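Local coordinates for hypothetical sugar ABC-transporter sugar binding protein (Arthrobacter globiformis, PDB 7BVT) that binds cyclic alpha-maltosyl-1,6-maltose and probably delivers it to an ABC transporter for uptake into the cell, at residues A139-G143 with A291-G295; V203-A208 with V282-S286; E250-G254 with W269-F275; E261-G267 with E355-Y361. All blocks are in the same frame, centred on the assembly; numbering follows the deposited sequence.

Contact 1 is centred about 5 Å from the centre of the chain, where strands 140-147 and 292-301 pair beside the bound sugar. Contact 4 is centred about 11 Å from contact 1 and reaches the same sheet through strand 258-262; both touch the glucose of chain B. Contacts 1 and 2 have their centres about 13 Å apart, and contact 2 packs helix 195-207 against the loop preceding strand 292-301. Contact 3, centred about 21 Å from the chain centre, shares helix 264-271 with contact 4. Along the chain, contact 3 nests inside contact 2 and contact 2 inside contact 1, while contact 4 crosses all three. Contacts 1 and 4 thus border the sugar, while 2 and 3 pack farther out.

Contact 1: A139-G143 with A291-G295; sequences ANNLG and ATNLG. With GLC (alpha-D-glucopyranose), chain B.
Asn140 and Gly295 form an antiparallel hydrogen-bonded pair between strands 140-143 and 292-295. Gly295 N gives Asn140 O a fairly straight bond of 2.9 Å, and Asn140 N returns one of 3.1 Å to Gly295 O. Further along, Leu142 N makes a weak bond to Asn293 O. The CA of Asn141 also points a C-H at Asn293 O, at 3.2 Å.

A side-chain bond also joins the strands. Thr292 OG1 donates to Leu142 O at 2.6 Å, in the carbonyl plane and on a lone pair. OG1 lies opposite the backbone N (chi1 -170°), which leaves CG2 to press on Asn141 CB at 3.8 Å. Gln364 also donates to Leu142 O. A valine in place of Thr292 would probably leave that oxygen without its donor from the neighbouring strand.

The sugar is held at the Gly295 end. Asn140 ND2 donates almost straight to O2 of the chain B glucose at 2.9 Å. Asn140 OD1 sits 2.9 Å from Gly295 CA, where a side chain would clash. The strand pairing thus probably helps to place the Asn140 amide for the sugar, and the absence of a side chain at Gly295 leaves room for it.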
loop_
_atom_site.group_PDB
_atom_site.type_symbol
_atom_site.label_atom_id
_atom_site.label_comp_id
_atom_site.label_asym_id
_atom_site.label_seq_id
_atom_site.Cartn_x
_atom_site.Cartn_y
_atom_site.Cartn_z
ATOM N N ALA A 139 -7.457 -3.154 0.598
ATOM C CA ALA A 139 -6.546 -2.094 0.125
ATOM C C ALA A 139 -6.272 -1.126 1.257
ATOM O O ALA A 139 -7.001 -1.047 2.237
ATOM C CB ALA A 139 -7.143 -1.383 -1.056
ATOM N N ASN A 140 -5.170 -0.419 1.104
ATOM C CA ASN A 140 -4.771 0.699 1.963
ATOM C C ASN A 140 -3.922 1.631 1.103
ATOM O O ASN A 140 -3.545 1.277 -0.053
ATOM C CB ASN A 140 -4.045 0.204 3.204
ATOM C CG ASN A 140 -2.786 -0.582 2.916
ATOM O OD1 ASN A 140 -1.887 -0.076 2.249
ATOM N ND2 ASN A 140 -2.641 -1.738 3.529
ATOM N N ASN A 141 -3.686 2.830 1.596
ATOM C CA ASN A 141 -2.826 3.788 0.903
ATOM C C ASN A 141 -2.248 4.781 1.894
ATOM O O ASN A 141 -2.573 4.769 3.093
ATOM C CB ASN A 141 -3.506 4.407 -0.325
ATOM C CG ASN A 141 -4.635 5.347 0.017
ATOM O OD1 ASN A 141 -4.505 6.248 0.866
ATOM N ND2 ASN A 141 -5.728 5.195 -0.695
ATOM N N LEU A 142 -1.249 5.497 1.409
ATOM C CA LEU A 142 -0.522 6.459 2.256
ATOM C C LEU A 142 -1.238 7.793 2.197
ATOM O O LEU A 142 -1.589 8.261 1.125
ATOM C CB LEU A 142 0.922 6.595 1.792
ATOM C CG LEU A 142 1.810 5.420 2.135
ATOM C CD1 LEU A 142 3.159 5.556 1.405
ATOM C CD2 LEU A 142 2.065 5.347 3.593
ATOM N N GLY A 143 -1.317 8.412 3.357
ATOM C CA GLY A 143 -1.953 9.710 3.519
ATOM C C GLY A 143 -1.111 10.596 4.391
ATOM O O GLY A 143 -0.073 10.174 4.914
ATOM N N ALA A 291 -1.067 11.907 -5.974
ATOM C CA ALA A 291 -0.721 10.477 -6.075
ATOM C C ALA A 291 -0.561 9.914 -4.685
ATOM O O ALA A 291 -0.118 10.633 -3.808
ATOM C CB ALA A 291 0.559 10.263 -6.860
ATOM N N THR A 292 -0.775 8.611 -4.590
ATOM C CA THR A 292 -0.358 7.839 -3.420
ATOM C C THR A 292 -0.000 6.412 -3.841
ATOM O O THR A 292 -0.025 6.125 -5.042
ATOM C CB THR A 292 -1.399 7.950 -2.306
ATOM O OG1 THR A 292 -0.778 7.370 -1.163
ATOM C CG2 THR A 292 -2.681 7.246 -2.645
ATOM N N ASN A 293 0.387 5.601 -2.853
ATOM C CA ASN A 293 0.916 4.235 -3.058
ATOM C C ASN A 293 -0.056 3.239 -2.406
ATOM O O ASN A 293 -0.539 3.538 -1.315
ATOM C CB ASN A 293 2.295 4.124 -2.420
ATOM C CG ASN A 293 3.223 3.219 -3.183
ATOM O OD1 ASN A 293 2.791 2.380 -3.972
ATOM N ND2 ASN A 293 4.484 3.421 -2.921
ATOM N N LEU A 294 -0.374 2.147 -3.084
ATOM C CA LEU A 294 -1.334 1.114 -2.629
ATOM C C LEU A 294 -0.650 -0.019 -1.881
ATOM O O LEU A 294 0.344 -0.557 -2.343
ATOM C CB LEU A 294 -2.094 0.547 -3.809
ATOM C CG LEU A 294 -3.092 1.502 -4.451
ATOM C CD1 LEU A 294 -3.432 1.089 -5.867
ATOM C CD2 LEU A 294 -4.344 1.604 -3.583
ATOM N N GLY A 295 -1.236 -0.385 -0.749
ATOM C CA GLY A 295 -0.912 -1.631 -0.040
ATOM C C GLY A 295 -2.114 -2.523 0.042
ATOM O O GLY A 295 -3.158 -2.192 -0.532
HETATM C C1 GLC B . 1.652 -1.944 4.300
HETATM C C2 GLC B . 1.145 -2.376 2.959
HETATM C C3 GLC B . 2.227 -3.094 2.193
HETATM C C4 GLC B . 3.459 -2.177 2.134
HETATM C C5 GLC B . 3.938 -1.880 3.549
HETATM C C6 GLC B . 5.152 -0.933 3.523
HETATM O O2 GLC B . -0.057 -3.097 3.164
HETATM O O3 GLC B . 1.727 -3.443 0.891
HETATM O O4 GLC B . 4.537 -2.789 1.452
HETATM O O5 GLC B . 2.905 -1.206 4.224
HETATM O O6 GLC B . 5.843 -1.077 4.761
#

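Contact 2: V203-A208 with V282-S286; sequences VNLWQA and VPYPS
Gln207 and Tyr284 bring the two backbones closest, with their CA atoms 5.8 Å apart. Residues 203-207 lie in the C-terminal part of helix 195-207. Residues 282-286 form an extended loop without regular structure. The loop runs alongside this part of the helix, from Val203 opposite Val282 to Ala208 opposite Pro285.

Gln207 carries most of the contact. Its CG is anti to the carbonyl carbon (chi1 -70°), and the chain is extended beyond it, which brings the amide to the loop backbone. NE2 makes a weak, bent bond to Pro283 O at 3.0 Å. The same nitrogen donates to a water at 2.9 Å, and that water donates to Val282 O. On the helix side, Asn204 ND2 gives Gln207 OE1 a bond of 2.8 Å from above its carbonyl plane. Trp165 NE1 also donates to OE1.

Apolar contacts lie on both sides of the amide. Val203 and Val282 meet tip to tip, CG1 to CG1, at 3.9 Å. At the other end, Pro285 CD rests on Gln207 CB at 3.7 Å. The CB of Tyr284 lies over one face of the amide, 3.6 Å from Gln207 NE2.

A leucine in place of Gln207 would probably leave Pro283 O and the water without their amide donor, and Asn204 ND2 and Trp165 NE1 without their acceptor. The two ends of this buried amide thus do different work: NE2 serves the loop carbonyls, one of them through water, while OE1 accepts from Asn204 of the same helix and from Trp165.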
loop_
_atom_site.group_PDB
_atom_site.type_symbol
_atom_site.label_atom_id
_atom_site.label_comp_id
_atom_site.label_asym_id
_atom_site.label_seq_id
_atom_site.Cartn_x
_atom_site.Cartn_y
_atom_site.Cartn_z
ATOM N N VAL A 203 5.569 7.940 -3.618
ATOM C CA VAL A 203 4.398 8.861 -3.597
ATOM C C VAL A 203 4.820 10.179 -4.225
ATOM O O VAL A 203 4.151 10.670 -5.105
ATOM C CB VAL A 203 3.935 9.100 -2.156
ATOM C CG1 VAL A 203 2.905 10.211 -2.084
ATOM C CG2 VAL A 203 3.417 7.821 -1.539
ATOM N N ASN A 204 5.917 10.743 -3.745
ATOM C CA ASN A 204 6.347 12.091 -4.173
ATOM C C ASN A 204 6.952 12.040 -5.580
ATOM O O ASN A 204 6.710 12.993 -6.374
ATOM C CB ASN A 204 7.371 12.619 -3.173
ATOM C CG ASN A 204 6.794 12.853 -1.790
ATOM O OD1 ASN A 204 7.464 12.589 -0.796
ATOM N ND2 ASN A 204 5.534 13.275 -1.695
ATOM N N LEU A 205 7.585 10.924 -5.970
ATOM C CA LEU A 205 8.076 10.724 -7.346
ATOM C C LEU A 205 6.858 10.788 -8.296
ATOM O O LEU A 205 6.871 11.497 -9.302
ATOM C CB LEU A 205 8.811 9.383 -7.399
ATOM C CG LEU A 205 9.194 8.912 -8.802
ATOM C CD1 LEU A 205 10.303 9.780 -9.397
ATOM C CD2 LEU A 205 9.611 7.461 -8.745
ATOM N N TRP A 206 5.794 10.057 -8.017
ATOM C CA TRP A 206 4.583 10.067 -8.868
ATOM C C TRP A 206 3.875 11.429 -8.869
ATOM O O TRP A 206 3.442 11.875 -9.974
ATOM C CB TRP A 206 3.642 8.971 -8.427
ATOM C CG TRP A 206 4.107 7.592 -8.736
ATOM C CD1 TRP A 206 4.759 7.142 -9.848
ATOM C CD2 TRP A 206 3.942 6.461 -7.872
ATOM N NE1 TRP A 206 5.014 5.786 -9.736
ATOM C CE2 TRP A 206 4.547 5.350 -8.514
ATOM C CE3 TRP A 206 3.404 6.299 -6.585
ATOM C CZ2 TRP A 206 4.555 4.092 -7.942
ATOM C CZ3 TRP A 206 3.384 5.034 -6.047
ATOM C CH2 TRP A 206 3.957 3.956 -6.710
ATOM N N GLN A 207 3.826 12.120 -7.732
ATOM C CA GLN A 207 3.183 13.438 -7.678
ATOM C C GLN A 207 3.952 14.421 -8.568
ATOM O O GLN A 207 3.321 15.290 -9.141
ATOM C CB GLN A 207 3.225 13.981 -6.248
ATOM C CG GLN A 207 2.312 13.221 -5.306
ATOM C CD GLN A 207 2.487 13.714 -3.900
ATOM O OE1 GLN A 207 3.581 14.161 -3.544
ATOM N NE2 GLN A 207 1.411 13.715 -3.101
ATOM N N ALA A 208 5.272 14.288 -8.699
ATOM C CA ALA A 208 6.101 15.168 -9.557
ATOM C C ALA A 208 5.939 14.793 -11.048
ATOM O O ALA A 208 6.492 15.510 -11.911
ATOM C CB ALA A 208 7.540 15.099 -9.135
ATOM N N VAL A 282 -2.293 13.497 0.508
ATOM C CA VAL A 282 -0.837 13.785 0.581
ATOM C C VAL A 282 -0.562 15.089 -0.146
ATOM O O VAL A 282 -0.962 15.238 -1.306
ATOM C CB VAL A 282 0.041 12.677 -0.002
ATOM C CG1 VAL A 282 1.501 13.056 0.246
ATOM C CG2 VAL A 282 -0.251 11.352 0.678
ATOM N N PRO A 283 0.102 16.079 0.502
ATOM C CA PRO A 283 0.413 17.313 -0.231
ATOM C C PRO A 283 1.200 17.029 -1.503
ATOM O O PRO A 283 2.096 16.178 -1.483
ATOM C CB PRO A 283 1.229 18.147 0.729
ATOM C CG PRO A 283 0.722 17.681 2.093
ATOM C CD PRO A 283 0.463 16.200 1.916
ATOM N N TYR A 284 0.885 17.757 -2.571
ATOM C CA TYR A 284 1.509 17.543 -3.900
ATOM C C TYR A 284 1.969 18.852 -4.506
ATOM O O TYR A 284 1.538 19.932 -4.082
ATOM C CB TYR A 284 0.582 16.775 -4.826
ATOM C CG TYR A 284 -0.687 17.459 -5.273
ATOM C CD1 TYR A 284 -1.832 17.442 -4.489
ATOM C CD2 TYR A 284 -0.765 18.018 -6.528
ATOM C CE1 TYR A 284 -3.024 17.998 -4.951
ATOM C CE2 TYR A 284 -1.936 18.604 -6.991
ATOM C CZ TYR A 284 -3.075 18.575 -6.207
ATOM O OH TYR A 284 -4.246 19.103 -6.699
ATOM N N PRO A 285 2.879 18.818 -5.491
ATOM C CA PRO A 285 3.507 20.060 -5.912
ATOM C C PRO A 285 2.504 20.827 -6.755
ATOM O O PRO A 285 1.635 20.246 -7.413
ATOM C CB PRO A 285 4.753 19.652 -6.711
ATOM C CG PRO A 285 4.772 18.154 -6.769
ATOM C CD PRO A 285 3.497 17.657 -6.113
ATOM N N SER A 286 2.593 22.144 -6.688
ATOM C CA SER A 286 1.775 22.990 -7.571
ATOM C C SER A 286 2.081 22.605 -9.036
ATOM O O SER A 286 1.199 22.658 -9.810
ATOM C CB SER A 286 2.044 24.422 -7.236
ATOM O OG SER A 286 3.299 24.753 -7.762
HETATM O O HOH W 1 -1.493 13.579 -3.455
#

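Contact 3: E250-G254 with W269-F275; sequences EFEKG and WAADPPF
Phe251 meets two aromatic rings of segment 269-275. A chi1 of 168° turns its CG away from the backbone N and swings the ring toward that segment. Phe275 points its edge at one face of the Phe251 ring in an offset edge-to-face pair. The centroids are 5.2 Å apart, the planes stand at 73°, and Phe275 CZ is 3.6 Å from Phe251 CE1. Trp269 approaches with the far end of its indole, CZ3 lying 3.6 Å from Phe251 CE2. Those two ring planes are inclined at 50°.

Glu252 CG then touches the edge of the indole at Trp269 CZ2, 4.0 Å away. The carboxylate comes close to that of Glu261, and the like charges probably raise the proton affinity of one. Glu252 O lies near Pro274 CG, while Pro274 CD covers part of one indole face.

Gly254 closes a type I beta turn that begins at Phe251, with Gly254 N bonded to Phe251 O at 2.9 Å. Its CA lies 3.5 Å from Phe275 CD2, and a side chain here would crowd that ring. Its positive phi also suits glycine.

Phe251, Trp269 and Phe275 make up an aromatic cluster. It joins the turn before strand 258-262 to the end of helix 264-271 and the loop that follows.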
loop_
_atom_site.group_PDB
_atom_site.type_symbol
_atom_site.label_atom_id
_atom_site.label_comp_id
_atom_site.label_asym_id
_atom_site.label_seq_id
_atom_site.Cartn_x
_atom_site.Cartn_y
_atom_site.Cartn_z
ATOM N N GLU A 250 8.978 10.424 15.475
ATOM C CA GLU A 250 8.704 11.607 16.348
ATOM C C GLU A 250 7.217 11.988 16.333
ATOM O O GLU A 250 6.635 12.366 17.389
ATOM C CB GLU A 250 9.591 12.780 15.974
ATOM C CG GLU A 250 11.037 12.530 16.235
ATOM C CD GLU A 250 11.361 12.024 17.635
ATOM O OE1 GLU A 250 11.044 12.757 18.608
ATOM O OE2 GLU A 250 11.914 10.896 17.738
ATOM N N PHE A 251 6.580 11.932 15.164
ATOM C CA PHE A 251 5.161 12.292 14.995
ATOM C C PHE A 251 4.332 11.325 15.836
ATOM O O PHE A 251 3.438 11.771 16.572
ATOM C CB PHE A 251 4.759 12.186 13.515
ATOM C CG PHE A 251 3.277 12.259 13.327
ATOM C CD1 PHE A 251 2.545 13.380 13.678
ATOM C CD2 PHE A 251 2.582 11.155 12.858
ATOM C CE1 PHE A 251 1.172 13.413 13.514
ATOM C CE2 PHE A 251 1.214 11.165 12.780
ATOM C CZ PHE A 251 0.503 12.293 13.101
ATOM N N GLU A 252 4.622 10.036 15.702
ATOM C CA GLU A 252 3.812 8.976 16.345
ATOM C C GLU A 252 3.920 9.084 17.883
ATOM O O GLU A 252 2.923 8.790 18.541
ATOM C CB GLU A 252 4.254 7.611 15.841
ATOM C CG GLU A 252 3.813 7.420 14.392
ATOM C CD GLU A 252 4.360 6.198 13.698
ATOM O OE1 GLU A 252 4.909 5.324 14.363
ATOM O OE2 GLU A 252 4.248 6.144 12.479
ATOM N N LYS A 253 5.054 9.562 18.379
ATOM C CA LYS A 253 5.326 9.838 19.824
ATOM C C LYS A 253 4.559 11.067 20.331
ATOM O O LYS A 253 4.653 11.327 21.525
ATOM C CB LYS A 253 6.814 10.127 20.046
ATOM C CG LYS A 253 7.770 8.957 19.910
ATOM C CD LYS A 253 9.191 9.418 19.647
ATOM C CE LYS A 253 10.269 8.620 20.358
ATOM N NZ LYS A 253 10.899 7.605 19.474
ATOM N N GLY A 254 3.871 11.840 19.479
ATOM C CA GLY A 254 3.294 13.134 19.863
ATOM C C GLY A 254 4.363 14.191 20.019
ATOM O O GLY A 254 4.088 15.197 20.681
ATOM N N TRP A 269 -5.569 4.355 15.718
ATOM C CA TRP A 269 -5.650 5.584 16.555
ATOM C C TRP A 269 -7.078 6.063 16.842
ATOM O O TRP A 269 -7.253 6.732 17.883
ATOM C CB TRP A 269 -4.832 6.692 15.906
ATOM C CG TRP A 269 -3.367 6.503 16.130
ATOM C CD1 TRP A 269 -2.736 5.475 16.758
ATOM C CD2 TRP A 269 -2.334 7.374 15.652
ATOM N NE1 TRP A 269 -1.380 5.655 16.733
ATOM C CE2 TRP A 269 -1.105 6.813 16.050
ATOM C CE3 TRP A 269 -2.357 8.573 14.943
ATOM C CZ2 TRP A 269 0.109 7.419 15.768
ATOM C CZ3 TRP A 269 -1.151 9.172 14.652
ATOM C CH2 TRP A 269 0.052 8.599 15.061
ATOM N N ALA A 270 -8.051 5.881 15.952
ATOM C CA ALA A 270 -9.392 6.484 16.169
ATOM C C ALA A 270 -9.963 5.887 17.464
ATOM O O ALA A 270 -10.748 6.576 18.121
ATOM C CB ALA A 270 -10.308 6.326 14.970
ATOM N N ALA A 271 -9.456 4.723 17.871
ATOM C CA ALA A 271 -9.822 3.988 19.102
ATOM C C ALA A 271 -9.130 4.610 20.317
ATOM O O ALA A 271 -9.837 5.187 21.177
ATOM C CB ALA A 271 -9.439 2.528 18.964
ATOM N N ASP A 272 -7.804 4.477 20.407
ATOM C CA ASP A 272 -7.028 5.016 21.552
ATOM C C ASP A 272 -5.979 6.002 21.040
ATOM O O ASP A 272 -4.812 5.664 20.903
ATOM C CB ASP A 272 -6.375 3.901 22.356
ATOM C CG ASP A 272 -5.730 4.471 23.597
ATOM O OD1 ASP A 272 -6.407 5.241 24.294
ATOM O OD2 ASP A 272 -4.554 4.187 23.815
ATOM N N PRO A 273 -6.360 7.255 20.741
ATOM C CA PRO A 273 -5.456 8.177 20.063
ATOM C C PRO A 273 -4.352 8.697 20.974
ATOM O O PRO A 273 -4.617 9.072 22.112
ATOM C CB PRO A 273 -6.390 9.309 19.645
ATOM C CG PRO A 273 -7.484 9.300 20.690
ATOM C CD PRO A 273 -7.677 7.837 21.019
ATOM N N PRO A 274 -3.094 8.797 20.491
ATOM C CA PRO A 274 -2.001 9.280 21.330
ATOM C C PRO A 274 -2.030 10.809 21.414
ATOM O O PRO A 274 -1.293 11.352 22.222
ATOM C CB PRO A 274 -0.763 8.733 20.602
ATOM C CG PRO A 274 -1.167 8.809 19.131
ATOM C CD PRO A 274 -2.654 8.480 19.116
ATOM N N PHE A 275 -2.846 11.451 20.576
ATOM C CA PHE A 275 -3.074 12.919 20.476
ATOM C C PHE A 275 -4.181 13.164 19.444
ATOM O O PHE A 275 -4.579 12.166 18.821
ATOM C CB PHE A 275 -1.772 13.687 20.162
ATOM C CG PHE A 275 -1.008 13.157 18.968
ATOM C CD1 PHE A 275 -1.408 13.483 17.676
ATOM C CD2 PHE A 275 0.013 12.238 19.119
ATOM C CE1 PHE A 275 -0.736 12.958 16.575
ATOM C CE2 PHE A 275 0.662 11.696 18.020
ATOM C CZ PHE A 275 0.284 12.065 16.749
#

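Contact 4: E261-G267 with E355-Y361; sequences EGSWMVG and EPRLLPY. With GLC (alpha-D-glucopyranose), chain C; GLC (alpha-D-glucopyranose), chain B.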
loop_
_atom_site.group_PDB
_atom_site.type_symbol
_atom_site.label_atom_id
_atom_site.label_comp_id
_atom_site.label_asym_id
_atom_site.label_seq_id
_atom_site.Cartn_x
_atom_site.Cartn_y
_atom_site.Cartn_z
ATOM N N GLU A 261 1.339 8.507 6.628
ATOM C CA GLU A 261 0.861 7.341 7.377
ATOM C C GLU A 261 -0.110 6.542 6.517
ATOM O O GLU A 261 -0.984 7.109 5.848
ATOM C CB GLU A 261 0.199 7.775 8.700
ATOM C CG GLU A 261 1.210 8.362 9.684
ATOM C CD GLU A 261 2.155 7.419 10.376
ATOM O OE1 GLU A 261 2.079 6.184 10.153
ATOM O OE2 GLU A 261 2.978 7.930 11.206
ATOM N N GLY A 262 -0.042 5.218 6.692
ATOM C CA GLY A 262 -1.007 4.337 6.037
ATOM C C GLY A 262 -2.369 4.442 6.638
ATOM O O GLY A 262 -2.513 4.853 7.798
ATOM N N SER A 263 -3.388 4.132 5.848
ATOM C CA SER A 263 -4.808 4.285 6.218
ATOM C C SER A 263 -5.101 3.404 7.443
ATOM O O SER A 263 -6.031 3.754 8.198
ATOM C CB SER A 263 -5.732 3.953 5.049
ATOM O OG SER A 263 -5.386 2.684 4.537
ATOM N N TRP A 264 -4.370 2.307 7.644
ATOM C CA TRP A 264 -4.586 1.435 8.828
ATOM C C TRP A 264 -4.405 2.232 10.122
ATOM O O TRP A 264 -4.989 1.815 11.133
ATOM C CB TRP A 264 -3.675 0.210 8.779
ATOM C CG TRP A 264 -2.221 0.537 8.757
ATOM C CD1 TRP A 264 -1.427 0.754 9.843
ATOM C CD2 TRP A 264 -1.369 0.698 7.613
ATOM N NE1 TRP A 264 -0.151 1.051 9.460
ATOM C CE2 TRP A 264 -0.080 1.028 8.095
ATOM C CE3 TRP A 264 -1.568 0.616 6.234
ATOM C CZ2 TRP A 264 1.004 1.279 7.248
ATOM C CZ3 TRP A 264 -0.480 0.816 5.413
ATOM C CH2 TRP A 264 0.779 1.118 5.903
ATOM N N MET A 265 -3.582 3.288 10.132
ATOM C CA MET A 265 -3.355 4.069 11.377
ATOM C C MET A 265 -4.627 4.780 11.801
ATOM O O MET A 265 -4.722 5.120 13.009
ATOM C CB MET A 265 -2.248 5.107 11.178
ATOM C CG MET A 265 -0.912 4.481 10.974
ATOM S SD MET A 265 -0.401 3.363 12.293
ATOM C CE MET A 265 -0.305 4.513 13.667
ATOM N N VAL A 266 -5.543 5.103 10.898
ATOM C CA VAL A 266 -6.795 5.819 11.298
ATOM C C VAL A 266 -7.519 4.910 12.279
ATOM O O VAL A 266 -8.037 5.416 13.300
ATOM C CB VAL A 266 -7.674 6.189 10.105
ATOM C CG1 VAL A 266 -9.023 6.767 10.569
ATOM C CG2 VAL A 266 -6.950 7.144 9.185
ATOM N N GLY A 267 -7.568 3.621 11.963
ATOM C CA GLY A 267 -8.292 2.619 12.759
ATOM C C GLY A 267 -7.604 2.398 14.090
ATOM O O GLY A 267 -8.293 2.415 15.123
ATOM N N GLU A 355 -16.124 7.204 10.807
ATOM C CA GLU A 355 -14.638 7.195 10.760
ATOM C C GLU A 355 -14.227 8.312 9.821
ATOM O O GLU A 355 -13.611 8.080 8.806
ATOM C CB GLU A 355 -14.164 5.806 10.303
ATOM C CG GLU A 355 -12.703 5.447 10.611
ATOM C CD GLU A 355 -12.369 3.970 10.335
ATOM O OE1 GLU A 355 -13.323 3.206 9.974
ATOM O OE2 GLU A 355 -11.170 3.557 10.487
ATOM N N PRO A 356 -14.628 9.566 10.068
ATOM C CA PRO A 356 -14.532 10.618 9.056
ATOM C C PRO A 356 -13.078 10.882 8.607
ATOM O O PRO A 356 -12.893 11.337 7.478
ATOM C CB PRO A 356 -15.134 11.849 9.753
ATOM C CG PRO A 356 -15.063 11.511 11.189
ATOM C CD PRO A 356 -15.239 10.013 11.320
ATOM N N ARG A 357 -12.108 10.614 9.468
ATOM C CA ARG A 357 -10.671 10.863 9.107
ATOM C C ARG A 357 -10.209 9.813 8.075
ATOM O O ARG A 357 -9.149 9.983 7.505
ATOM C CB ARG A 357 -9.800 10.941 10.344
ATOM C CG ARG A 357 -10.094 12.246 11.085
ATOM C CD ARG A 357 -9.421 12.284 12.411
ATOM N NE ARG A 357 -9.941 11.276 13.320
ATOM C CZ ARG A 357 -9.630 11.227 14.604
ATOM N NH1 ARG A 357 -8.765 12.087 15.108
ATOM N NH2 ARG A 357 -10.153 10.305 15.393
ATOM N N LEU A 358 -10.993 8.777 7.816
ATOM C CA LEU A 358 -10.629 7.832 6.735
ATOM C C LEU A 358 -10.995 8.447 5.381
ATOM O O LEU A 358 -10.460 7.984 4.363
ATOM C CB LEU A 358 -11.348 6.499 6.968
ATOM C CG LEU A 358 -10.760 5.309 6.220
ATOM C CD1 LEU A 358 -9.425 4.898 6.763
ATOM C CD2 LEU A 358 -11.721 4.129 6.279
ATOM N N LEU A 359 -11.821 9.491 5.312
ATOM C CA LEU A 359 -12.379 9.908 4.014
ATOM C C LEU A 359 -11.247 10.296 3.052
ATOM O O LEU A 359 -11.280 9.961 1.875
ATOM C CB LEU A 359 -13.404 11.050 4.165
ATOM C CG LEU A 359 -14.051 11.497 2.861
ATOM C CD1 LEU A 359 -14.819 10.360 2.220
ATOM C CD2 LEU A 359 -14.982 12.718 3.035
ATOM N N PRO A 360 -10.202 11.051 3.457
ATOM C CA PRO A 360 -9.181 11.438 2.480
ATOM C C PRO A 360 -8.540 10.188 1.864
ATOM O O PRO A 360 -8.197 10.223 0.698
ATOM C CB PRO A 360 -8.165 12.205 3.322
ATOM C CG PRO A 360 -9.055 12.832 4.373
ATOM C CD PRO A 360 -9.986 11.691 4.774
ATOM N N TYR A 361 -8.364 9.147 2.658
ATOM C CA TYR A 361 -7.734 7.885 2.179
ATOM C C TYR A 361 -8.638 7.228 1.139
ATOM O O TYR A 361 -8.184 6.704 0.106
ATOM C CB TYR A 361 -7.462 6.983 3.367
ATOM C CG TYR A 361 -6.360 7.441 4.282
ATOM C CD1 TYR A 361 -5.054 7.045 4.069
ATOM C CD2 TYR A 361 -6.633 8.209 5.410
ATOM C CE1 TYR A 361 -4.026 7.399 4.906
ATOM C CE2 TYR A 361 -5.607 8.566 6.267
ATOM C CZ TYR A 361 -4.307 8.142 6.026
ATOM O OH TYR A 361 -3.272 8.477 6.835
HETATM C C1 GLC C . 0.839 -3.258 9.329
HETATM C C2 GLC C . -0.354 -2.945 8.410
HETATM C C3 GLC C . -0.016 -3.298 6.963
HETATM C C4 GLC C . 1.301 -2.675 6.521
HETATM C C5 GLC C . 2.410 -3.068 7.488
HETATM C C6 GLC C . 3.740 -2.452 7.183
HETATM O O1 GLC C . 1.120 -4.669 9.544
HETATM O O2 GLC C . -1.643 -3.535 8.798
HETATM O O3 GLC C . -1.069 -2.860 6.133
HETATM O O4 GLC C . 1.723 -3.085 5.177
HETATM O O5 GLC C . 2.016 -2.632 8.806
HETATM O O6 GLC C . 4.711 -2.664 8.271
HETATM C C1 GLC B . 1.652 -1.944 4.300
HETATM C C2 GLC B . 1.145 -2.376 2.959
HETATM C C3 GLC B . 2.227 -3.094 2.193
HETATM C C4 GLC B . 3.459 -2.177 2.134
HETATM C C5 GLC B . 3.938 -1.880 3.549
HETATM C C6 GLC B . 5.152 -0.933 3.523
HETATM O O2 GLC B . -0.057 -3.097 3.164
HETATM O O3 GLC B . 1.727 -3.443 0.891
HETATM O O4 GLC B . 4.537 -2.789 1.452
HETATM O O5 GLC B . 2.905 -1.206 4.224
HETATM O O6 GLC B . 5.843 -1.077 4.761
#
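Ser263 and Tyr361 approach to 6.2 Å between CA atoms, and Val266 and Leu358 to 6.3 Å, where the start of helix 264-271 faces the chain entering helix 359-363.

Tyr361 and Val266 carry most of the contact. In Tyr361, chi1 of -71° sets CG beside the backbone N, which turns one ring face to Ser263. Ser263 CA stands over this face, 3.7 Å from the centroid, in a CH-pi contact. Tyr361 OH donates to Glu261 O at 2.8 Å, from above the carbonyl plane. The ring is therefore held at its face and tip.

Val266 CG2 touches Tyr361 CE2 at 3.5 Å, its CB meets Leu358 CD1 at 4.0 Å, and its CG1 lies against Glu355, as near to OE2 as to CG.

Trp264 points away from these residues to the sugar. Its CH2 is 3.6 Å from C1 of the chain B glucose. The chain C glucose lies over one indole face, and Gly262 CA backs the opposite face.

Glu261 and Ser263 also bond through their backbones to strand 140-147. Arg357 makes a cation-pi contact with Phe277 and hydrogen-bonds through NH1 to Phe277 O. Leu358 and Glu355 pack on helix 345-354.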